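PDB 3IUP: putative NADPH:quinone oxidoreductase from Ralstonia eutropha, which binds NADPH and probably uses it to reduce quinone-type substrates, as in related medium-chain oxidoreductases. Local coordinates for residues S4-L8 with Y127-R131; H29-E34 with E104-S108; A55-A61 with V72-P77. One frame throughout, in Å; residues are numbered along the deposited sequence.

Interaction 1 of 3, residues S4-L8 with Y127-R131; sequences SALQL and YSQYR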
# COMPACT_ATOMS: atom_id res chain seq x y z
N SER A 4 -15.67 34.88 -30.31
CA SER A 4 -14.62 34.06 -29.74
C SER A 4 -14.09 34.80 -28.52
O SER A 4 -14.34 35.99 -28.31
CB SER A 4 -13.50 33.84 -30.74
OG SER A 4 -13.02 35.09 -31.17
N ALA A 5 -13.36 34.05 -27.70
CA ALA A 5 -12.87 34.53 -26.44
C ALA A 5 -11.68 33.67 -26.07
O ALA A 5 -11.34 32.73 -26.79
CB ALA A 5 -13.93 34.46 -25.37
N LEU A 6 -11.03 33.97 -24.96
CA LEU A 6 -9.74 33.38 -24.69
C LEU A 6 -9.85 32.17 -23.78
O LEU A 6 -10.73 32.10 -22.90
CB LEU A 6 -8.82 34.43 -24.04
CG LEU A 6 -8.54 35.67 -24.89
CD1 LEU A 6 -7.66 36.60 -24.09
CD2 LEU A 6 -7.88 35.23 -26.19
N GLN A 7 -8.93 31.23 -23.98
CA GLN A 7 -8.77 30.08 -23.09
C GLN A 7 -7.30 29.75 -22.98
O GLN A 7 -6.60 29.78 -23.97
CB GLN A 7 -9.49 28.85 -23.60
CG GLN A 7 -10.92 29.08 -23.93
CD GLN A 7 -11.70 27.81 -23.98
OE1 GLN A 7 -11.13 26.73 -24.08
NE2 GLN A 7 -13.03 27.93 -23.91
N LEU A 8 -6.84 29.45 -21.78
CA LEU A 8 -5.43 29.10 -21.65
C LEU A 8 -5.18 27.72 -22.26
O LEU A 8 -6.04 26.81 -22.17
CB LEU A 8 -5.09 29.08 -20.16
CG LEU A 8 -3.68 28.81 -19.73
CD1 LEU A 8 -3.55 29.63 -18.38
CD2 LEU A 8 -3.41 27.31 -19.55
N TYR A 127 -10.07 27.45 -17.09
CA TYR A 127 -9.25 28.65 -17.27
C TYR A 127 -9.57 29.22 -18.68
O TYR A 127 -8.78 29.09 -19.63
CB TYR A 127 -7.77 28.41 -17.12
CG TYR A 127 -7.36 27.86 -15.77
CD1 TYR A 127 -8.22 27.83 -14.68
CD2 TYR A 127 -6.10 27.29 -15.62
CE1 TYR A 127 -7.80 27.28 -13.47
CE2 TYR A 127 -5.69 26.76 -14.43
CZ TYR A 127 -6.53 26.77 -13.33
OH TYR A 127 -6.11 26.18 -12.16
N SER A 128 -10.76 29.78 -18.76
CA SER A 128 -11.44 30.12 -20.05
C SER A 128 -12.42 31.20 -19.76
O SER A 128 -13.07 31.20 -18.71
CB SER A 128 -12.24 28.93 -20.62
OG SER A 128 -11.41 27.78 -20.80
N GLN A 129 -12.59 32.14 -20.68
CA GLN A 129 -13.60 33.15 -20.44
C GLN A 129 -15.02 32.57 -20.41
O GLN A 129 -15.85 33.00 -19.58
CB GLN A 129 -13.53 34.23 -21.51
CG GLN A 129 -12.32 35.11 -21.41
CD GLN A 129 -12.36 36.26 -22.41
OE1 GLN A 129 -11.64 36.26 -23.38
NE2 GLN A 129 -13.23 37.26 -22.15
N TYR A 130 -15.29 31.62 -21.31
CA TYR A 130 -16.65 31.01 -21.44
C TYR A 130 -16.50 29.54 -21.57
O TYR A 130 -15.58 29.09 -22.25
CB TYR A 130 -17.37 31.53 -22.70
CG TYR A 130 -17.71 32.96 -22.57
CD1 TYR A 130 -18.88 33.35 -21.93
CD2 TYR A 130 -16.84 33.95 -23.03
CE1 TYR A 130 -19.18 34.69 -21.76
CE2 TYR A 130 -17.11 35.29 -22.85
CZ TYR A 130 -18.28 35.65 -22.22
OH TYR A 130 -18.59 36.98 -22.02
N ARG A 131 -17.41 28.79 -20.91
CA ARG A 131 -17.44 27.33 -21.07
C ARG A 131 -18.86 26.88 -21.33
O ARG A 131 -19.78 27.33 -20.64
CB ARG A 131 -16.84 26.61 -19.85
CG ARG A 131 -15.32 26.55 -19.93
CD ARG A 131 -14.84 25.43 -20.85
NE ARG A 131 -14.92 24.15 -20.17
CZ ARG A 131 -15.68 23.11 -20.53
NH1 ARG A 131 -16.44 23.16 -21.64
NH2 ARG A 131 -15.65 22.00 -19.81
O HOH W 1 -13.50 31.34 -23.65
O HOH W 2 -8.08 26.17 -20.55
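Q129, Q7 and Y127 give up the most surface, and Q129 grips L6 at two points. Its backbone N donates to L6 O at 2.9 Å with an N-H...O angle of 170°, while its extended side chain runs beside that of L6 and returns the amide oxygen to the same residue: L6 N donates to Q129 OE1 at 2.8 Å, tilted 32° out of the amide plane. The side chain thus supplies the acceptor for L6 N. A5 CB touches the same amide oxygen and lies in the plane of the Y130 ring, at its edge, 3.8 Å from CD2. A single backbone bridge pairs Q7 with S128 where strand 4-12 of the antiparallel sheet meets the chain entering strand 130-134, within the GroES-like fold of the alcohol dehydrogenase family. In one of its two conformers Q7, with CG anti to its carbonyl carbon (chi1 -52°), extends over S128, CD 3.2 Å from S128 OG; its OE1 bonds R9 NH2, and S128 OG bonds A125 O. Y127 closes the other end, its carbonyl accepting from L8 N at 2.9 Å and its CB packing on L8 CB. One water accepts from Y130 N and donates to L6 O.

Interaction 2 of 3, residues H29-E34 with E104-S108; sequences HPGPDE and EAGSS
P32 O is held twice by one residue: S108 OG donates to it at 2.7 Å and S108 N at 3.0 Å. Both donors stand off the carbonyl plane, OG by 32° and N by less, so the oxygen is clasped between the main chain and side chain of the serine. The hydroxyl reaches it because OG sits between the backbone N and the carbonyl carbon (chi1 78°). That placement also lets OG cap A111 N at the start of helix 109-112, for which S108 is the N-cap. A water donates to both D33 OD1 and S108 OG.

G106 lies against the turn where the backbones come closest, its CA 4.1 Å from P32 CA. Its N donates to E34 O at 2.8 Å. G106 has no side chain, and the turn packs directly on its backbone, G106 CA making a C-H...O contact with G31 O at 3.2 Å. The turn has its own brace, G31 N donating to E34 OE1 through the anti lone pair of that oxygen.

At the far end H29 ND1 donates to E104 OE1 at 2.8 Å, on the syn side of the carboxylate; ring and carboxylate planes are 33° apart. E104 reaches there on an extended chain that crosses P30 at about a right angle, with P30 CD against OE1.

Geometrically this is a type I beta turn, G31 to E34 with E34 N bonded to G31 O, leading into strand 34-43 and docked on the loop that leads from its antiparallel neighbour 98-105 to the N-cap of helix 109-112, at the surface of the GroES-like domain.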
# COMPACT_ATOMS: atom_id res chain seq x y z
N HIS A 29 -22.50 27.97 -29.07
CA HIS A 29 -23.85 28.17 -28.57
C HIS A 29 -24.27 26.82 -28.01
O HIS A 29 -23.98 25.78 -28.62
CB HIS A 29 -24.78 28.61 -29.68
CG HIS A 29 -24.56 30.02 -30.12
ND1 HIS A 29 -24.96 31.11 -29.38
CD2 HIS A 29 -23.97 30.52 -31.24
CE1 HIS A 29 -24.65 32.22 -30.02
NE2 HIS A 29 -24.05 31.89 -31.16
N PRO A 30 -24.92 26.81 -26.84
CA PRO A 30 -25.22 25.54 -26.19
C PRO A 30 -26.30 24.71 -26.91
O PRO A 30 -27.26 25.29 -27.39
CB PRO A 30 -25.74 25.97 -24.82
CG PRO A 30 -26.17 27.36 -24.98
CD PRO A 30 -25.30 27.96 -26.01
N GLY A 31 -26.10 23.41 -27.03
CA GLY A 31 -27.17 22.50 -27.46
C GLY A 31 -28.27 22.45 -26.40
O GLY A 31 -28.14 23.04 -25.31
N PRO A 32 -29.36 21.71 -26.68
CA PRO A 32 -30.50 21.55 -25.77
C PRO A 32 -30.19 21.27 -24.30
O PRO A 32 -30.89 21.81 -23.43
CB PRO A 32 -31.24 20.38 -26.38
CG PRO A 32 -30.98 20.51 -27.84
CD PRO A 32 -29.62 21.10 -28.00
N ASP A 33 -29.20 20.42 -24.01
CA ASP A 33 -28.90 20.05 -22.64
C ASP A 33 -27.71 20.81 -22.08
O ASP A 33 -27.22 20.47 -21.03
CB ASP A 33 -28.65 18.54 -22.54
CG ASP A 33 -29.81 17.74 -23.08
OD1 ASP A 33 -30.98 18.11 -22.74
OD2 ASP A 33 -29.57 16.82 -23.89
N GLU A 34 -27.29 21.87 -22.77
CA GLU A 34 -26.08 22.62 -22.35
C GLU A 34 -26.38 24.06 -21.91
O GLU A 34 -27.42 24.65 -22.25
CB GLU A 34 -25.06 22.68 -23.49
CG GLU A 34 -24.42 21.35 -23.88
CD GLU A 34 -23.57 21.45 -25.14
OE1 GLU A 34 -23.93 22.18 -26.11
OE2 GLU A 34 -22.49 20.81 -25.14
N GLU A 104 -26.08 31.89 -21.44
CA GLU A 104 -26.93 31.30 -22.49
C GLU A 104 -27.35 29.92 -22.02
O GLU A 104 -26.58 29.21 -21.38
CB GLU A 104 -26.21 31.15 -23.82
CG GLU A 104 -25.86 32.45 -24.53
CD GLU A 104 -25.17 32.24 -25.89
OE1 GLU A 104 -25.46 31.25 -26.61
OE2 GLU A 104 -24.35 33.10 -26.25
N ALA A 105 -28.54 29.51 -22.41
CA ALA A 105 -29.07 28.20 -22.04
C ALA A 105 -29.71 27.53 -23.26
O ALA A 105 -30.42 28.17 -24.06
CB ALA A 105 -30.07 28.32 -20.90
N GLY A 106 -29.46 26.23 -23.41
CA GLY A 106 -30.10 25.45 -24.44
C GLY A 106 -31.58 25.34 -24.11
O GLY A 106 -32.03 25.74 -23.03
N SER A 107 -32.33 24.76 -25.04
CA SER A 107 -33.79 24.76 -24.97
C SER A 107 -34.42 23.85 -23.90
O SER A 107 -35.60 24.04 -23.55
CB SER A 107 -34.36 24.33 -26.33
OG SER A 107 -33.90 23.02 -26.63
N SER A 108 -33.69 22.85 -23.42
CA SER A 108 -34.28 21.89 -22.49
C SER A 108 -34.68 22.59 -21.19
O SER A 108 -34.04 23.56 -20.78
CB SER A 108 -33.33 20.72 -22.20
OG SER A 108 -32.33 21.09 -21.29
O HOH W 3 -31.41 18.34 -20.18

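Interaction 3 of 3, residues A55-A61 with V72-P77; sequences AADMSTA and VTARVP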
# COMPACT_ATOMS: atom_id res chain seq x y z
N ALA A 55 5.77 18.07 -16.69
CA ALA A 55 7.09 17.76 -16.13
C ALA A 55 8.12 18.80 -16.51
O ALA A 55 9.32 18.52 -16.44
CB ALA A 55 7.54 16.36 -16.61
N ALA A 56 7.70 20.01 -16.92
CA ALA A 56 8.67 21.02 -17.31
C ALA A 56 9.51 21.41 -16.08
O ALA A 56 9.03 21.41 -14.94
CB ALA A 56 8.04 22.24 -17.87
N ASP A 57 10.76 21.72 -16.36
CA ASP A 57 11.67 22.23 -15.33
C ASP A 57 11.44 23.75 -15.40
O ASP A 57 11.92 24.39 -16.28
CB ASP A 57 13.10 21.81 -15.73
CG ASP A 57 14.14 22.33 -14.77
OD1 ASP A 57 13.73 23.11 -13.86
OD2 ASP A 57 15.34 21.96 -14.97
N MSE A 58 10.67 24.30 -14.47
CA MSE A 58 10.20 25.71 -14.61
C MSE A 58 11.33 26.69 -14.31
O MSE A 58 11.26 27.90 -14.66
CB MSE A 58 8.96 25.98 -13.72
CG MSE A 58 7.59 25.48 -14.28
SE MSE A 58 7.29 25.79 -16.17
CE MSE A 58 6.92 27.57 -16.54
N SER A 59 12.42 26.15 -13.73
CA SER A 59 13.62 26.93 -13.52
C SER A 59 14.22 27.31 -14.87
O SER A 59 15.07 28.16 -14.91
CB SER A 59 14.63 26.16 -12.65
OG SER A 59 15.46 25.28 -13.41
N THR A 60 13.76 26.66 -15.96
CA THR A 60 14.18 26.99 -17.34
C THR A 60 13.12 27.78 -18.13
O THR A 60 13.21 27.86 -19.34
CB THR A 60 14.44 25.69 -18.21
OG1 THR A 60 13.17 25.11 -18.67
CG2 THR A 60 15.28 24.64 -17.40
N ALA A 61 12.08 28.28 -17.45
CA ALA A 61 10.95 28.95 -18.14
C ALA A 61 11.36 30.32 -18.62
O ALA A 61 12.23 30.92 -18.04
CB ALA A 61 9.72 29.04 -17.23
N VAL A 72 4.69 31.53 -22.35
CA VAL A 72 5.78 31.00 -21.57
C VAL A 72 6.25 29.70 -22.24
O VAL A 72 5.43 28.83 -22.57
CB VAL A 72 5.40 30.74 -20.09
CG1 VAL A 72 6.60 30.14 -19.30
CG2 VAL A 72 4.87 32.03 -19.45
N THR A 73 7.57 29.59 -22.44
CA THR A 73 8.20 28.33 -22.86
C THR A 73 9.24 27.83 -21.86
O THR A 73 9.83 28.61 -21.14
CB THR A 73 8.76 28.45 -24.29
OG1 THR A 73 9.71 29.51 -24.36
CG2 THR A 73 7.67 28.82 -25.25
N ALA A 74 9.39 26.52 -21.75
CA ALA A 74 10.31 25.91 -20.77
C ALA A 74 10.68 24.54 -21.34
O ALA A 74 10.02 24.06 -22.29
CB ALA A 74 9.63 25.77 -19.41
N ARG A 75 11.69 23.88 -20.75
CA ARG A 75 12.14 22.59 -21.24
C ARG A 75 11.70 21.48 -20.32
O ARG A 75 11.70 21.64 -19.08
CB ARG A 75 13.68 22.60 -21.33
CG ARG A 75 14.24 23.77 -22.07
CD ARG A 75 13.82 23.72 -23.52
NE ARG A 75 14.08 22.40 -24.09
CZ ARG A 75 13.79 22.07 -25.34
NH1 ARG A 75 13.26 22.96 -26.16
NH2 ARG A 75 14.04 20.85 -25.76
N VAL A 76 11.29 20.37 -20.91
CA VAL A 76 11.02 19.16 -20.19
C VAL A 76 12.31 18.32 -20.29
O VAL A 76 12.85 18.19 -21.37
CB VAL A 76 9.84 18.41 -20.79
CG1 VAL A 76 9.55 17.09 -20.01
CG2 VAL A 76 8.61 19.34 -20.81
N PRO A 77 12.80 17.77 -19.18
CA PRO A 77 14.00 16.95 -19.30
C PRO A 77 13.74 15.57 -19.93
O PRO A 77 12.70 14.96 -19.63
CB PRO A 77 14.47 16.80 -17.84
CG PRO A 77 13.30 17.10 -16.97
CD PRO A 77 12.28 17.83 -17.80
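T60 holds OG1 between its backbone N and carbonyl carbon (chi1 79°), a placement that turns the hydroxyl onto strand 70-75, where R75 N donates to it at 2.8 Å in a nearly straight bond. The same hydroxyl donates to D57 O at 2.8 Å, so one oxygen both accepts across the contact and ties its own loop. D57 O also accepts from T60 N, which closes the type I turn from D57 to T60; a second runs from M58 to A61. D57 N donates to R75 O at 2.9 Å.

Small apolar groups line the loop. The selenomethionine M58 is bent at chi2 and chi3 (-42° and -75°), which folds its tip back to the strand although its CB leads away: SE lies 4.0 Å from A74 CB, and the M58 side chain crosses that of V72 at about a right angle, CE meeting V72 CG1 at 3.8 Å. A61 CB packs against both V72 CG1 and A74 CB, and its CA makes a C-H...O contact with T73 O at 3.2 Å. A56 rests on A74 and V76, and A55 CB meets V76 CG1.

The loop links helix 46-53 to strand 61-65, at the border of the five-stranded antiparallel sheet. A55 also packs on helix 78-84, A56 and M58 reach L18 of strand 17-26, and L354 of helix 354-360 touches A61 and V72.

Interaction 1 is a buried contact, interaction 2 lies at the surface and interaction 3 is partly buried. Interactions 1 and 3 both reach the five-stranded antiparallel sheet, through strands 4-12 and 70-75, with centres 24 Å apart. Interactions 1 and 2 instead share the mixed sheet without touching, through strands 130-134 and 98-105, centres 18 Å apart, so interaction 1 bridges the two sheets. Their chemistry follows position: backbone and amide bonds with a bridging water in interaction 1, a histidine-carboxylate pair and serine capping in interaction 2, and alanine-rich packing beneath a threonine hydroxyl in interaction 3. Along the chain they nest, 55-77 inside 29-108 inside 4-131.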